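Local structure of FG41 Malonate Semialdehyde Decarboxylase (Coryneform bacterium, 3MLC) at residues A[5-10]-A[40-45]; A[69-74]-A[105-110]. The protein belongs to the tautomerase superfamily of enzymes, small proteins of two beta-alpha-beta units that here assemble as a trimer. One frame throughout, in Å; residues are numbered along the deposited sequence.

Interaction 1: residues A[5-10]-A[40-45]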
ATOM      1  N   ILE A   5       1.537  -6.817  -5.953  1.00 35.77           N
ATOM      2  CA  ILE A   5       0.734  -7.971  -6.317  1.00 35.31           C
ATOM      3  C   ILE A   5       0.601  -8.812  -5.068  1.00 36.01           C
ATOM      4  O   ILE A   5       1.585  -9.363  -4.569  1.00 36.43           O
ATOM      5  CB  ILE A   5       1.391  -8.814  -7.457  1.00 35.54           C
ATOM      6  CG1 ILE A   5       1.503  -7.982  -8.746  1.00 34.21           C
ATOM      7  CG2 ILE A   5       0.606 -10.123  -7.690  1.00 34.01           C
ATOM      8  CD1 ILE A   5       2.746  -8.264  -9.584  1.00 30.20           C
ATOM      9  N   ASP A   6      -0.613  -8.927  -4.558  1.00 36.68           N
ATOM     10  CA  ASP A   6      -0.827  -9.772  -3.400  1.00 36.93           C
ATOM     11  C   ASP A   6      -1.644 -10.978  -3.796  1.00 38.07           C
ATOM     12  O   ASP A   6      -2.732 -10.847  -4.346  1.00 38.70           O
ATOM     13  CB  ASP A   6      -1.492  -9.001  -2.262  1.00 36.24           C
ATOM     14  CG  ASP A   6      -0.538  -8.061  -1.567  1.00 34.42           C
ATOM     15  OD1 ASP A   6      -0.114  -8.358  -0.424  1.00 33.49           O
ATOM     16  OD2 ASP A   6      -0.237  -7.006  -2.149  1.00 32.54           O
ATOM     17  N   LEU A   7      -1.098 -12.160  -3.533  1.00 39.38           N
ATOM     18  CA  LEU A   7      -1.709 -13.406  -3.960  1.00 40.56           C
ATOM     19  C   LEU A   7      -1.608 -14.467  -2.864  1.00 41.08           C
ATOM     20  O   LEU A   7      -1.096 -14.207  -1.772  1.00 40.90           O
ATOM     21  CB  LEU A   7      -1.123 -13.886  -5.310  1.00 40.94           C
ATOM     22  CG  LEU A   7       0.373 -14.136  -5.539  1.00 41.53           C
ATOM     23  CD1 LEU A   7       0.574 -14.650  -6.936  1.00 44.14           C
ATOM     24  CD2 LEU A   7       1.191 -12.887  -5.367  1.00 41.92           C
ATOM     25  N   THR A   8      -2.130 -15.655  -3.143  1.00 42.07           N
ATOM     26  CA  THR A   8      -2.167 -16.718  -2.138  1.00 42.66           C
ATOM     27  C   THR A   8      -1.004 -17.700  -2.343  1.00 43.68           C
ATOM     28  O   THR A   8      -0.441 -17.766  -3.435  1.00 43.15           O
ATOM     29  CB  THR A   8      -3.539 -17.424  -2.099  1.00 42.31           C
ATOM     30  OG1 THR A   8      -3.788 -18.031  -3.359  1.00 41.90           O
ATOM     31  CG2 THR A   8      -4.671 -16.437  -1.793  1.00 40.44           C
ATOM     32  N   SER A   9      -0.657 -18.440  -1.285  1.00 45.00           N
ATOM     33  CA  SER A   9       0.575 -19.257  -1.214  1.00 46.68           C
ATOM     34  C   SER A   9       0.462 -20.690  -1.767  1.00 47.91           C
ATOM     35  O   SER A   9       1.436 -21.442  -1.755  1.00 48.52           O
ATOM     36  CB  SER A   9       1.089 -19.310   0.229  1.00 46.22           C
ATOM     37  OG  SER A   9       0.129 -19.919   1.082  1.00 46.47           O
ATOM     38  N   ASP A  10      -0.702 -21.036  -2.266  1.00 49.20           N
ATOM     39  CA  ASP A  10      -0.903 -22.234  -3.033  1.00 50.93           C
ATOM     40  C   ASP A  10      -0.298 -22.177  -4.407  1.00 51.55           C
ATOM     41  O   ASP A  10      -0.102 -23.187  -5.036  1.00 52.18           O
ATOM     42  CB  ASP A  10      -2.381 -22.531  -3.171  1.00 51.07           C
ATOM     43  CG  ASP A  10      -3.184 -21.316  -3.494  1.00 52.85           C
ATOM     44  OD1 ASP A  10      -3.019 -20.323  -2.799  1.00 54.60           O
ATOM     45  OD2 ASP A  10      -4.009 -21.343  -4.408  1.00 52.28           O
ATOM     46  N   GLN A  40       7.951  -3.991  -8.752  1.00 31.41           N
ATOM     47  CA  GLN A  40       6.900  -4.875  -8.294  1.00 31.20           C
ATOM     48  C   GLN A  40       7.258  -5.509  -6.965  1.00 31.18           C
ATOM     49  O   GLN A  40       8.392  -5.901  -6.742  1.00 30.17           O
ATOM     50  CB  GLN A  40       6.628  -6.001  -9.328  1.00 31.50           C
ATOM     51  CG  GLN A  40       6.408  -5.504 -10.778  1.00 32.93           C
ATOM     52  CD  GLN A  40       5.928  -6.580 -11.736  1.00 32.56           C
ATOM     53  OE1 GLN A  40       6.294  -7.751 -11.618  1.00 35.41           O
ATOM     54  NE2 GLN A  40       5.107  -6.182 -12.702  1.00 33.31           N
ATOM     55  N   ILE A  41       6.269  -5.603  -6.079  1.00 32.00           N
ATOM     56  CA  ILE A  41       6.425  -6.314  -4.815  1.00 31.43           C
ATOM     57  C   ILE A  41       5.388  -7.433  -4.790  1.00 32.52           C
ATOM     58  O   ILE A  41       4.195  -7.174  -4.652  1.00 32.38           O
ATOM     59  CB  ILE A  41       6.278  -5.368  -3.556  1.00 31.55           C
ATOM     60  CG1 ILE A  41       7.352  -4.259  -3.567  1.00 32.51           C
ATOM     61  CG2 ILE A  41       6.364  -6.179  -2.271  1.00 26.83           C
ATOM     62  CD1 ILE A  41       7.067  -3.024  -2.666  1.00 30.60           C
ATOM     63  N   LEU A  42       5.863  -8.673  -4.885  1.00 33.34           N
ATOM     64  CA  LEU A  42       5.009  -9.853  -4.821  1.00 34.72           C
ATOM     65  C   LEU A  42       4.851 -10.330  -3.402  1.00 34.99           C
ATOM     66  O   LEU A  42       5.845 -10.684  -2.764  1.00 36.21           O
ATOM     67  CB  LEU A  42       5.639 -10.983  -5.617  1.00 35.81           C
ATOM     68  CG  LEU A  42       5.283 -11.091  -7.085  1.00 36.52           C
ATOM     69  CD1 LEU A  42       6.422 -11.800  -7.847  1.00 39.99           C
ATOM     70  CD2 LEU A  42       3.975 -11.849  -7.224  1.00 38.16           C
ATOM     71  N   THR A  43       3.619 -10.353  -2.888  1.00 34.88           N
ATOM     72  CA  THR A  43       3.403 -10.904  -1.540  1.00 34.73           C
ATOM     73  C   THR A  43       2.385 -12.040  -1.541  1.00 35.51           C
ATOM     74  O   THR A  43       1.311 -11.927  -2.140  1.00 35.24           O
ATOM     75  CB  THR A  43       3.038  -9.817  -0.521  1.00 35.45           C
ATOM     76  OG1 THR A  43       3.881  -8.670  -0.728  1.00 32.16           O
ATOM     77  CG2 THR A  43       3.229 -10.336   0.894  1.00 34.71           C
ATOM     78  N   ALA A  44       2.747 -13.139  -0.881  1.00 35.77           N
ATOM     79  CA  ALA A  44       1.933 -14.348  -0.850  1.00 36.72           C
ATOM     80  C   ALA A  44       1.442 -14.580   0.572  1.00 37.46           C
ATOM     81  O   ALA A  44       2.205 -14.454   1.517  1.00 37.38           O
ATOM     82  CB  ALA A  44       2.746 -15.527  -1.334  1.00 36.88           C
ATOM     83  N   HIS A  45       0.151 -14.871   0.723  1.00 38.66           N
ATOM     84  CA  HIS A  45      -0.446 -14.984   2.042  1.00 39.15           C
ATOM     85  C   HIS A  45      -1.096 -16.363   2.129  1.00 41.06           C
ATOM     86  O   HIS A  45      -1.329 -17.012   1.106  1.00 40.81           O
ATOM     87  CB  HIS A  45      -1.510 -13.895   2.262  1.00 38.79           C
ATOM     88  CG  HIS A  45      -1.059 -12.507   1.909  1.00 37.10           C
ATOM     89  ND1 HIS A  45      -0.617 -11.602   2.851  1.00 37.47           N
ATOM     90  CD2 HIS A  45      -0.997 -11.867   0.717  1.00 34.94           C
ATOM     91  CE1 HIS A  45      -0.278 -10.473   2.250  1.00 36.02           C
ATOM     92  NE2 HIS A  45      -0.509 -10.604   0.956  1.00 36.20           N
TER
HETATM   93  O   HOH W   1       2.611  -6.914  -2.325  1.00 27.47           O
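The first beta-alpha-beta unit of the tautomerase fold closes here: strands 2-8 and 39-45, joined through helix 14-31, lie side by side and parallel, with Asp6 beside Thr43 and Leu7 beside Ala44. Backbone bonds alternate between the strands; Thr43 N reaches Ile5 O at 2.8 Å and Leu7 N reaches Thr43 O at 2.8 Å. The face bearing Ile5, Leu7 and Leu42 is apolar, and on it Leu7 rests on Arg16 and Ile19 of helix 14-31. Leu42 CD2 is the common touching point, 3.8 Å from the branch methyl CG2 of Ile5 and 3.5 Å from Leu7 CD2. The other face, with Asp6, Thr43 and His45, is polar and looks into the trimer. One water lies 2.7 Å from Thr43 OG1, hydrogen-bonded to it, and within bonding distance of Asp6 OD2 and Ile41 O, while OD2 also forms a salt bridge with Arg4 of the third subunit. With CG beside its own backbone N (chi1 -49°), His45 swings its ring back along the strand, nearly coplanar with the carboxylate, and NE2 donates in the ring plane to the anti lone pair of Asp6 OD1 at 2.7 Å.

Interaction 2: residues A[69-74]-A[105-110]. With PR6 (3-chloro-3-oxopropanoic acid), chain F.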
ATOM      1  N   HIS A  69      -2.425  -3.876  -7.270  1.00 34.21           N
ATOM      2  CA  HIS A  69      -2.661  -2.484  -6.901  1.00 33.68           C
ATOM      3  C   HIS A  69      -1.580  -1.689  -7.586  1.00 34.88           C
ATOM      4  O   HIS A  69      -0.410  -1.858  -7.285  1.00 35.50           O
ATOM      5  CB  HIS A  69      -2.535  -2.343  -5.385  1.00 32.67           C
ATOM      6  CG  HIS A  69      -3.068  -1.067  -4.815  1.00 29.25           C
ATOM      7  ND1 HIS A  69      -3.367   0.053  -5.574  1.00 27.92           N
ATOM      8  CD2 HIS A  69      -3.290  -0.715  -3.527  1.00 25.87           C
ATOM      9  CE1 HIS A  69      -3.780   1.021  -4.778  1.00 27.53           C
ATOM     10  NE2 HIS A  69      -3.745   0.580  -3.532  1.00 27.61           N
ATOM     11  N   VAL A  70      -1.989  -0.832  -8.512  1.00 34.91           N
ATOM     12  CA  VAL A  70      -1.081  -0.050  -9.332  1.00 35.08           C
ATOM     13  C   VAL A  70      -0.934   1.363  -8.752  1.00 34.72           C
ATOM     14  O   VAL A  70      -1.905   2.116  -8.681  1.00 34.66           O
ATOM     15  CB  VAL A  70      -1.622   0.043 -10.822  1.00 35.25           C
ATOM     16  CG1 VAL A  70      -0.678   0.847 -11.736  1.00 35.36           C
ATOM     17  CG2 VAL A  70      -1.870  -1.334 -11.397  1.00 33.55           C
ATOM     18  N   PHE A  71       0.280   1.723  -8.343  1.00 34.43           N
ATOM     19  CA  PHE A  71       0.577   3.102  -7.957  1.00 34.36           C
ATOM     20  C   PHE A  71       1.300   3.819  -9.100  1.00 36.33           C
ATOM     21  O   PHE A  71       2.417   3.439  -9.501  1.00 36.60           O
ATOM     22  CB  PHE A  71       1.397   3.166  -6.668  1.00 33.99           C
ATOM     23  CG  PHE A  71       0.728   2.519  -5.485  1.00 30.90           C
ATOM     24  CD1 PHE A  71      -0.057   3.273  -4.613  1.00 30.00           C
ATOM     25  CD2 PHE A  71       0.890   1.166  -5.238  1.00 30.85           C
ATOM     26  CE1 PHE A  71      -0.660   2.692  -3.503  1.00 30.41           C
ATOM     27  CE2 PHE A  71       0.282   0.565  -4.121  1.00 29.42           C
ATOM     28  CZ  PHE A  71      -0.482   1.331  -3.253  1.00 30.24           C
ATOM     29  N   THR A  72       0.690   4.866  -9.619  1.00 37.31           N
ATOM     30  CA  THR A  72       1.141   5.467 -10.856  1.00 38.01           C
ATOM     31  C   THR A  72       0.844   6.937 -10.991  1.00 38.27           C
ATOM     32  O   THR A  72      -0.079   7.413 -10.430  1.00 37.64           O
ATOM     33  CB  THR A  72       0.688   4.677 -12.053  1.00 38.02           C
ATOM     34  OG1 THR A  72       1.614   4.839 -13.117  1.00 38.38           O
ATOM     35  CG2 THR A  72      -0.629   5.096 -12.470  1.00 38.29           C
ATOM     36  N   GLN A  73       1.711   7.652 -11.680  1.00 38.96           N
ATOM     37  CA  GLN A  73       1.480   9.003 -12.166  1.00 39.73           C
ATOM     38  C   GLN A  73       0.046   9.234 -12.591  1.00 40.10           C
ATOM     39  O   GLN A  73      -0.490   8.472 -13.329  1.00 40.12           O
ATOM     40  CB  GLN A  73       2.389   9.252 -13.362  1.00 39.64           C
ATOM     41  CG  GLN A  73       3.403  10.252 -13.153  1.00 39.17           C
ATOM     42  CD  GLN A  73       4.411  10.292 -14.240  1.00 41.30           C
ATOM     43  OE1 GLN A  73       4.189  10.850 -15.295  1.00 39.16           O
ATOM     44  NE2 GLN A  73       5.541   9.732 -13.980  1.00 40.15           N
ATOM     45  N   ALA A  74      -0.549  10.318 -12.130  1.00 41.22           N
ATOM     46  CA  ALA A  74      -1.795  10.837 -12.684  1.00 42.37           C
ATOM     47  C   ALA A  74      -1.511  11.234 -14.124  1.00 42.87           C
ATOM     48  O   ALA A  74      -0.403  11.723 -14.456  1.00 43.00           O
ATOM     49  CB  ALA A  74      -2.274  12.054 -11.884  1.00 42.30           C
ATOM     50  N   ALA A 105      -6.773  -2.293  -8.712  1.00 37.14           N
ATOM     51  CA  ALA A 105      -7.001  -0.915  -8.327  1.00 37.34           C
ATOM     52  C   ALA A 105      -5.817  -0.023  -8.720  1.00 37.20           C
ATOM     53  O   ALA A 105      -4.661  -0.466  -8.809  1.00 37.12           O
ATOM     54  CB  ALA A 105      -7.263  -0.825  -6.824  1.00 37.49           C
ATOM     55  N   ILE A 106      -6.120   1.241  -8.967  1.00 37.18           N
ATOM     56  CA  ILE A 106      -5.097   2.220  -9.245  1.00 36.86           C
ATOM     57  C   ILE A 106      -5.216   3.352  -8.243  1.00 37.41           C
ATOM     58  O   ILE A 106      -6.323   3.807  -7.919  1.00 36.79           O
ATOM     59  CB  ILE A 106      -5.237   2.808 -10.674  1.00 37.19           C
ATOM     60  CG1 ILE A 106      -5.244   1.687 -11.727  1.00 36.80           C
ATOM     61  CG2 ILE A 106      -4.129   3.897 -10.935  1.00 35.69           C
ATOM     62  CD1 ILE A 106      -5.852   2.072 -13.062  1.00 36.71           C
ATOM     63  N   THR A 107      -4.090   3.779  -7.737  1.00 37.45           N
ATOM     64  CA  THR A 107      -4.006   4.968  -6.978  1.00 38.29           C
ATOM     65  C   THR A 107      -2.864   5.834  -7.423  1.00 37.69           C
ATOM     66  O   THR A 107      -1.838   5.359  -7.794  1.00 37.65           O
ATOM     67  CB  THR A 107      -4.108   4.733  -5.448  1.00 38.75           C
ATOM     68  OG1 THR A 107      -3.120   5.452  -4.738  1.00 43.08           O
ATOM     69  CG2 THR A 107      -4.083   3.347  -5.083  1.00 38.61           C
ATOM     70  N   GLU A 108      -3.080   7.128  -7.416  1.00 37.12           N
ATOM     71  CA  GLU A 108      -2.351   8.028  -8.252  1.00 37.02           C
ATOM     72  C   GLU A 108      -1.538   9.033  -7.475  1.00 35.53           C
ATOM     73  O   GLU A 108      -1.903   9.400  -6.428  1.00 35.98           O
ATOM     74  CB  GLU A 108      -3.309   8.727  -9.180  1.00 37.12           C
ATOM     75  CG  GLU A 108      -3.604   7.980 -10.417  1.00 38.63           C
ATOM     76  CD  GLU A 108      -4.560   8.718 -11.268  1.00 39.02           C
ATOM     77  OE1 GLU A 108      -4.746   8.366 -12.407  1.00 37.62           O
ATOM     78  OE2 GLU A 108      -5.123   9.675 -10.778  1.00 40.28           O
ATOM     79  N   ASN A 109      -0.394   9.419  -8.004  1.00 35.53           N
ATOM     80  CA  ASN A 109       0.352  10.587  -7.586  1.00 34.89           C
ATOM     81  C   ASN A 109       0.892  11.357  -8.776  1.00 35.41           C
ATOM     82  O   ASN A 109       0.377  11.230  -9.825  1.00 34.57           O
ATOM     83  CB  ASN A 109       1.484  10.173  -6.689  1.00 34.41           C
ATOM     84  CG  ASN A 109       2.406   9.188  -7.336  1.00 33.05           C
ATOM     85  OD1 ASN A 109       2.361   8.959  -8.510  1.00 30.20           O
ATOM     86  ND2 ASN A 109       3.243   8.611  -6.562  1.00 24.02           N
ATOM     87  N   ALA A 110       1.966  12.108  -8.592  1.00 36.24           N
ATOM     88  CA  ALA A 110       2.551  12.955  -9.618  1.00 35.96           C
ATOM     89  C   ALA A 110       3.995  12.561  -9.980  1.00 36.40           C
ATOM     90  O   ALA A 110       4.588  11.821  -9.245  1.00 36.96           O
ATOM     91  CB  ALA A 110       2.504  14.364  -9.155  1.00 36.68           C
TER
HETATM   92  CAH PR6 F 150       6.227   4.270 -12.732  1.00 36.30           C
HETATM   93  OAI PR6 F 150       6.971   4.485 -13.643  1.00 37.07           O
HETATM   94  CAJ PR6 F 150       6.053   5.298 -11.658  1.00 35.34           C
HETATM   95  CAK PR6 F 150       5.260   6.428 -12.306  1.00 38.32           C
HETATM   96  OAL PR6 F 150       5.885   7.390 -12.676  1.00 36.99           O
HETATM   97  OAM PR6 F 150       4.079   6.246 -12.520  1.00 38.24           O
HETATM   98  O   HOH W   2      -2.989   7.851 -14.386  1.00 37.27           O
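Thr72 and Gln73 meet Glu108 and Asn109 where two parallel strands end, and the same two residues hold the bound 3-chloro-3-oxopropanoic acid. Its oxygen OAM takes two bonds, from Thr72 OG1 at 2.9 Å and, nearly straight (169°), from Gln73 N at 2.9 Å; Gln73 NE2 adds a weak one to OAL, and Tyr123 OH also bonds the ligand. In Thr72 the hydroxyl stands opposite the backbone N (chi1 -151°), which turns OG1 to the ligand and leaves CG2 to lie 4.0 Å from Ile106 CG2. Behind this shell the backbone fixes the strand end: Asn109 N approaches Thr72 O from above the carbonyl plane at 3.2 Å, and Ala74 N bonds to Asn109 O at 2.6 Å. A water joins Gln73 O to Glu108 OE1, whose salt-bridge partner is Lys81. Farther back, Val70 CB packs 4.1 Å from Ile106 CG1. Asn109 ND2 reaches across the interface to Ile106 O of the second subunit. The pair belongs to the second beta-alpha-beta unit, with Ile106 packed on Lys81 and Phe85 of helix 78-92, and strand 2-8 flanking strand 66-73 on its other side.

How the interactions relate
Interactions 1 and 2 illustrate how one sheet can be built from two similar units: each closes a parallel beta-alpha-beta crossover, and the units join where strands 2-8 and 66-73 run antiparallel. The centres are 19 Å apart, and the nearest atoms, about 5 Å apart, do not touch. Interaction 1 is the more buried, its polar side chains linked to one another and to an arginine of another subunit; interaction 2 is partly buried and spends its polar groups at the strand ends on the ligand, a lysine and a neighbouring chain. Both pack apolar side chains against their own helix, and through 40-45 and 105-110 the sheet continues into other subunits.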